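Local structure of phosphatidylserine synthase (Haemophilus influenzae, 3HSI) at residues K50-Q61 with H82-R93. The protein belongs to the phospholipase D superfamily of enzymes, with two phospholipase D-like regions in one chain. Sequence-based numbering, arbitrary orientation.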
loop_
_atom_site.group_PDB
_atom_site.type_symbol
_atom_site.label_atom_id
_atom_site.label_comp_id
_atom_site.label_asym_id
_atom_site.label_seq_id
_atom_site.Cartn_x
_atom_site.Cartn_y
_atom_site.Cartn_z
ATOM N N LYS C 50 38.232 -11.793 -11.691
ATOM C CA LYS C 50 39.375 -11.911 -10.816
ATOM C C LYS C 50 39.215 -11.245 -9.439
ATOM O O LYS C 50 39.848 -11.669 -8.494
ATOM C CB LYS C 50 40.621 -11.345 -11.503
ATOM C CG LYS C 50 41.326 -12.333 -12.408
ATOM C CD LYS C 50 41.107 -11.942 -13.833
ATOM C CE LYS C 50 41.632 -13.003 -14.808
ATOM N NZ LYS C 50 41.167 -12.611 -16.183
ATOM N N LYS C 51 38.379 -10.217 -9.329
ATOM C CA LYS C 51 38.243 -9.459 -8.087
ATOM C C LYS C 51 36.877 -9.586 -7.427
ATOM O O LYS C 51 36.781 -9.832 -6.235
ATOM C CB LYS C 51 38.578 -7.982 -8.354
ATOM C CG LYS C 51 40.073 -7.795 -8.741
ATOM C CD LYS C 51 40.275 -6.650 -9.726
ATOM C CE LYS C 51 41.758 -6.252 -9.786
ATOM N NZ LYS C 51 41.945 -4.811 -10.194
ATOM N N ARG C 52 35.810 -9.427 -8.195
ATOM C CA ARG C 52 34.473 -9.394 -7.585
ATOM C C ARG C 52 33.365 -9.781 -8.550
ATOM O O ARG C 52 33.517 -9.632 -9.785
ATOM C CB ARG C 52 34.170 -7.997 -7.044
ATOM C CG ARG C 52 33.985 -6.953 -8.173
ATOM C CD ARG C 52 34.126 -5.544 -7.654
ATOM N NE ARG C 52 34.153 -4.619 -8.779
ATOM C CZ ARG C 52 34.269 -3.298 -8.682
ATOM N NH1 ARG C 52 34.370 -2.701 -7.491
ATOM N NH2 ARG C 52 34.280 -2.578 -9.790
ATOM N N ILE C 53 32.262 -10.250 -7.958
ATOM C CA ILE C 53 31.038 -10.555 -8.655
ATOM C C ILE C 53 29.884 -10.151 -7.756
ATOM O O ILE C 53 29.662 -10.774 -6.708
ATOM C CB ILE C 53 30.915 -12.058 -9.021
ATOM C CG1 ILE C 53 31.996 -12.464 -10.054
ATOM C CG2 ILE C 53 29.498 -12.365 -9.555
ATOM C CD1 ILE C 53 32.155 -13.982 -10.266
ATOM N N TYR C 54 29.197 -9.089 -8.155
ATOM C CA TYR C 54 27.981 -8.615 -7.503
ATOM C C TYR C 54 26.805 -8.789 -8.445
ATOM O O TYR C 54 26.903 -8.481 -9.650
ATOM C CB TYR C 54 28.097 -7.130 -7.098
ATOM C CG TYR C 54 28.987 -6.867 -5.869
ATOM C CD1 TYR C 54 28.436 -6.347 -4.677
ATOM C CD2 TYR C 54 30.350 -7.155 -5.894
ATOM C CE1 TYR C 54 29.232 -6.108 -3.552
ATOM C CE2 TYR C 54 31.162 -6.924 -4.771
ATOM C CZ TYR C 54 30.595 -6.399 -3.607
ATOM O OH TYR C 54 31.392 -6.161 -2.514
ATOM N N VAL C 55 25.709 -9.265 -7.884
ATOM C CA VAL C 55 24.473 -9.532 -8.588
ATOM C C VAL C 55 23.343 -9.064 -7.672
ATOM O O VAL C 55 23.351 -9.404 -6.484
ATOM C CB VAL C 55 24.315 -11.048 -8.839
ATOM C CG1 VAL C 55 22.900 -11.391 -9.275
ATOM C CG2 VAL C 55 25.318 -11.544 -9.889
ATOM N N THR C 56 22.446 -8.224 -8.199
ATOM C CA THR C 56 21.151 -7.925 -7.577
ATOM C C THR C 56 20.151 -8.403 -8.616
ATOM O O THR C 56 20.251 -8.025 -9.761
ATOM C CB THR C 56 20.866 -6.382 -7.310
ATOM O OG1 THR C 56 21.049 -5.639 -8.538
ATOM C CG2 THR C 56 21.758 -5.811 -6.261
ATOM N N ALA C 57 19.238 -9.282 -8.227
ATOM C CA ALA C 57 18.196 -9.769 -9.120
ATOM C C ALA C 57 16.955 -9.979 -8.264
ATOM O O ALA C 57 17.051 -9.986 -7.029
ATOM C CB ALA C 57 18.633 -11.061 -9.814
ATOM N N LEU C 58 15.790 -10.068 -8.892
ATOM C CA LEU C 58 14.572 -10.388 -8.157
ATOM C C LEU C 58 14.711 -11.805 -7.565
ATOM O O LEU C 58 14.484 -12.027 -6.366
ATOM C CB LEU C 58 13.351 -10.315 -9.056
ATOM C CG LEU C 58 12.000 -10.676 -8.373
ATOM C CD1 LEU C 58 11.704 -9.810 -7.129
ATOM C CD2 LEU C 58 10.812 -10.607 -9.385
ATOM N N TYR C 59 15.149 -12.756 -8.378
ATOM C CA TYR C 59 15.351 -14.090 -7.852
ATOM C C TYR C 59 16.397 -14.841 -8.615
ATOM O O TYR C 59 16.791 -14.434 -9.702
ATOM C CB TYR C 59 14.039 -14.877 -7.810
ATOM C CG TYR C 59 13.325 -15.070 -9.136
ATOM C CD1 TYR C 59 13.529 -16.219 -9.891
ATOM C CD2 TYR C 59 12.399 -14.133 -9.602
ATOM C CE1 TYR C 59 12.847 -16.428 -11.072
ATOM C CE2 TYR C 59 11.714 -14.327 -10.790
ATOM C CZ TYR C 59 11.946 -15.479 -11.524
ATOM O OH TYR C 59 11.276 -15.705 -12.703
ATOM N N TRP C 60 16.859 -15.941 -8.025
ATOM C CA TRP C 60 17.763 -16.840 -8.672
ATOM C C TRP C 60 17.223 -18.240 -8.364
ATOM O O TRP C 60 17.280 -18.722 -7.231
ATOM C CB TRP C 60 19.164 -16.618 -8.128
ATOM C CG TRP C 60 20.224 -17.444 -8.734
ATOM C CD1 TRP C 60 20.151 -18.764 -9.088
ATOM C CD2 TRP C 60 21.570 -17.033 -8.991
ATOM N NE1 TRP C 60 21.365 -19.195 -9.562
ATOM C CE2 TRP C 60 22.253 -18.150 -9.517
ATOM C CE3 TRP C 60 22.266 -15.823 -8.820
ATOM C CZ2 TRP C 60 23.609 -18.100 -9.877
ATOM C CZ3 TRP C 60 23.619 -15.774 -9.177
ATOM C CH2 TRP C 60 24.263 -16.899 -9.721
ATOM N N GLN C 61 16.670 -18.871 -9.401
ATOM C CA GLN C 61 15.863 -20.079 -9.243
ATOM C C GLN C 61 16.714 -21.345 -9.190
ATOM O O GLN C 61 17.717 -21.466 -9.883
ATOM C CB GLN C 61 14.895 -20.170 -10.414
ATOM C CG GLN C 61 13.864 -21.262 -10.329
ATOM C CD GLN C 61 12.802 -20.968 -9.270
ATOM O OE1 GLN C 61 12.563 -19.813 -8.906
ATOM N NE2 GLN C 61 12.175 -22.011 -8.769
ATOM N N HIS C 82 39.917 -15.435 -2.683
ATOM C CA HIS C 82 39.627 -14.049 -2.268
ATOM C C HIS C 82 38.620 -13.306 -3.151
ATOM O O HIS C 82 38.374 -12.113 -2.943
ATOM C CB HIS C 82 40.915 -13.221 -2.143
ATOM C CG HIS C 82 41.996 -13.907 -1.372
ATOM N ND1 HIS C 82 41.771 -14.509 -0.149
ATOM C CD2 HIS C 82 43.308 -14.083 -1.645
ATOM C CE1 HIS C 82 42.896 -15.046 0.281
ATOM N NE2 HIS C 82 43.841 -14.805 -0.610
ATOM N N LEU C 83 38.036 -13.992 -4.132
ATOM C CA LEU C 83 37.008 -13.381 -4.945
ATOM C C LEU C 83 35.866 -12.883 -4.046
ATOM O O LEU C 83 35.299 -13.625 -3.251
ATOM C CB LEU C 83 36.495 -14.372 -5.988
ATOM C CG LEU C 83 35.632 -13.838 -7.151
ATOM C CD1 LEU C 83 36.441 -13.053 -8.179
ATOM C CD2 LEU C 83 34.982 -15.030 -7.821
ATOM N N ASP C 84 35.550 -11.608 -4.163
ATOM C CA ASP C 84 34.458 -11.021 -3.401
ATOM C C ASP C 84 33.157 -11.291 -4.176
ATOM O O ASP C 84 32.902 -10.622 -5.165
ATOM C CB ASP C 84 34.740 -9.518 -3.238
ATOM C CG ASP C 84 33.648 -8.775 -2.479
ATOM O OD1 ASP C 84 32.815 -9.420 -1.784
ATOM O OD2 ASP C 84 33.633 -7.528 -2.596
ATOM N N VAL C 85 32.379 -12.305 -3.772
ATOM C CA VAL C 85 31.093 -12.641 -4.440
ATOM C C VAL C 85 29.900 -12.307 -3.537
ATOM O O VAL C 85 29.810 -12.829 -2.429
ATOM C CB VAL C 85 30.977 -14.149 -4.862
ATOM C CG1 VAL C 85 29.681 -14.396 -5.665
ATOM C CG2 VAL C 85 32.134 -14.580 -5.670
ATOM N N LYS C 86 28.978 -11.471 -4.021
ATOM C CA LYS C 86 27.760 -11.134 -3.268
ATOM C C LYS C 86 26.587 -11.197 -4.204
ATOM O O LYS C 86 26.628 -10.598 -5.270
ATOM C CB LYS C 86 27.849 -9.743 -2.615
ATOM C CG LYS C 86 29.069 -9.615 -1.701
ATOM C CD LYS C 86 28.745 -9.072 -0.329
ATOM C CE LYS C 86 29.952 -9.181 0.597
ATOM N NZ LYS C 86 31.064 -8.289 0.135
ATOM N N VAL C 87 25.584 -11.982 -3.840
ATOM C CA VAL C 87 24.368 -12.107 -4.651
ATOM C C VAL C 87 23.216 -11.648 -3.775
ATOM O O VAL C 87 22.934 -12.254 -2.720
ATOM C CB VAL C 87 24.149 -13.576 -5.182
ATOM C CG1 VAL C 87 22.871 -13.693 -5.997
ATOM C CG2 VAL C 87 25.391 -14.036 -6.032
ATOM N N LEU C 88 22.562 -10.563 -4.190
ATOM C CA LEU C 88 21.392 -10.056 -3.436
ATOM C C LEU C 88 20.100 -10.373 -4.198
ATOM O O LEU C 88 19.968 -10.017 -5.363
ATOM C CB LEU C 88 21.513 -8.547 -3.155
ATOM C CG LEU C 88 22.493 -8.041 -2.087
ATOM C CD1 LEU C 88 23.953 -8.414 -2.426
ATOM C CD2 LEU C 88 22.374 -6.518 -1.851
ATOM N N ILE C 89 19.178 -11.080 -3.553
ATOM C CA ILE C 89 17.884 -11.368 -4.164
ATOM C C ILE C 89 16.809 -10.981 -3.174
ATOM O O ILE C 89 17.090 -10.748 -1.996
ATOM C CB ILE C 89 17.708 -12.878 -4.633
ATOM C CG1 ILE C 89 17.971 -13.911 -3.498
ATOM C CG2 ILE C 89 18.496 -13.148 -5.909
ATOM C CD1 ILE C 89 19.435 -14.387 -3.319
ATOM N N ASP C 90 15.577 -10.911 -3.643
ATOM C CA ASP C 90 14.491 -10.521 -2.773
ATOM C C ASP C 90 14.354 -11.593 -1.672
ATOM O O ASP C 90 14.382 -12.796 -1.951
ATOM C CB ASP C 90 13.199 -10.357 -3.568
ATOM C CG ASP C 90 12.079 -9.846 -2.711
ATOM O OD1 ASP C 90 11.993 -8.603 -2.569
ATOM O OD2 ASP C 90 11.318 -10.689 -2.141
ATOM N N TRP C 91 14.240 -11.127 -0.437
ATOM C CA TRP C 91 14.092 -11.966 0.737
ATOM C C TRP C 91 12.821 -12.848 0.711
ATOM O O TRP C 91 12.935 -14.046 0.916
ATOM C CB TRP C 91 14.107 -11.082 1.957
ATOM C CG TRP C 91 13.604 -11.686 3.219
ATOM C CD1 TRP C 91 12.322 -11.581 3.745
ATOM C CD2 TRP C 91 14.365 -12.441 4.165
ATOM N NE1 TRP C 91 12.257 -12.239 4.946
ATOM C CE2 TRP C 91 13.488 -12.772 5.234
ATOM C CE3 TRP C 91 15.699 -12.866 4.219
ATOM C CZ2 TRP C 91 13.907 -13.528 6.348
ATOM C CZ3 TRP C 91 16.128 -13.621 5.337
ATOM C CH2 TRP C 91 15.220 -13.939 6.383
ATOM N N HIS C 92 11.642 -12.264 0.454
ATOM C CA HIS C 92 10.378 -13.032 0.435
ATOM C C HIS C 92 10.324 -14.030 -0.746
ATOM O O HIS C 92 9.956 -15.193 -0.595
ATOM C CB HIS C 92 9.172 -12.100 0.326
ATOM C CG HIS C 92 9.100 -11.062 1.396
ATOM N ND1 HIS C 92 8.716 -11.352 2.692
ATOM C CD2 HIS C 92 9.326 -9.727 1.357
ATOM C CE1 HIS C 92 8.727 -10.243 3.410
ATOM N NE2 HIS C 92 9.098 -9.244 2.626
ATOM N N ARG C 93 10.723 -13.570 -1.921
ATOM C CA ARG C 93 10.667 -14.396 -3.115
ATOM C C ARG C 93 11.542 -15.636 -2.975
ATOM O O ARG C 93 11.155 -16.724 -3.420
ATOM C CB ARG C 93 10.988 -13.568 -4.375
ATOM C CG ARG C 93 10.983 -14.342 -5.681
ATOM C CD ARG C 93 9.617 -14.992 -5.985
ATOM N NE ARG C 93 9.698 -15.725 -7.248
ATOM C CZ ARG C 93 10.273 -16.921 -7.390
ATOM N NH1 ARG C 93 10.808 -17.551 -6.331
ATOM N NH2 ARG C 93 10.307 -17.499 -8.589
HETATM O O HOH W 1 14.328 -14.132 -4.507
#
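R93 lays its guanidinium flat on one face of the Y59 ring, the planes 20° apart and NH2 over the ring centre, a cation-pi stack with CZ 4.1 Å from the ring centroid. At the edge of that guanidinium the same NH2 donates to OE1 of Q61 (3.2 Å), the bond tilted from the planes of both amide and guanidinium; ring and amide together limit its rotation, and Q61 has a further polar partner in N107. Further back, R93 N closes an Asx motif on D90 OD2, while D90 OD1 accepts from L141 N. The Y54 ring carries the aliphatic start of K86 on one face, a CH-pi contact with CB 4.2 Å from the centroid, while R52 CB sits in plane at its edge. With its CG beside the backbone N (chi1 -75°), Y54 reaches across to the neighbouring strand, where its hydroxyl donates to D84 OD2 at 2.6 Å, the carboxylate nearly perpendicular to the ring. K86 bends round to bridge D84, NZ to OD1 at 2.8 Å, and N192 also bonds the phenol oxygen. On the face carrying I53, V55 and V87, the W60 ring comes in from beyond the strand, CE3 3.6 Å from V87 CG1. A parallel ladder joins the backbones from D84 N-K51 O to A57 N-L88 O, and D90 N-L58 O adds one more bond. Strands 52-56 and 84-90 are the parallel pair of a beta-alpha-beta unit: connecting helix 64-79 covers the V85 and W60 side, helix 181-195 the Y54 side, and strands 146-148 and 127-130 continue the sheet.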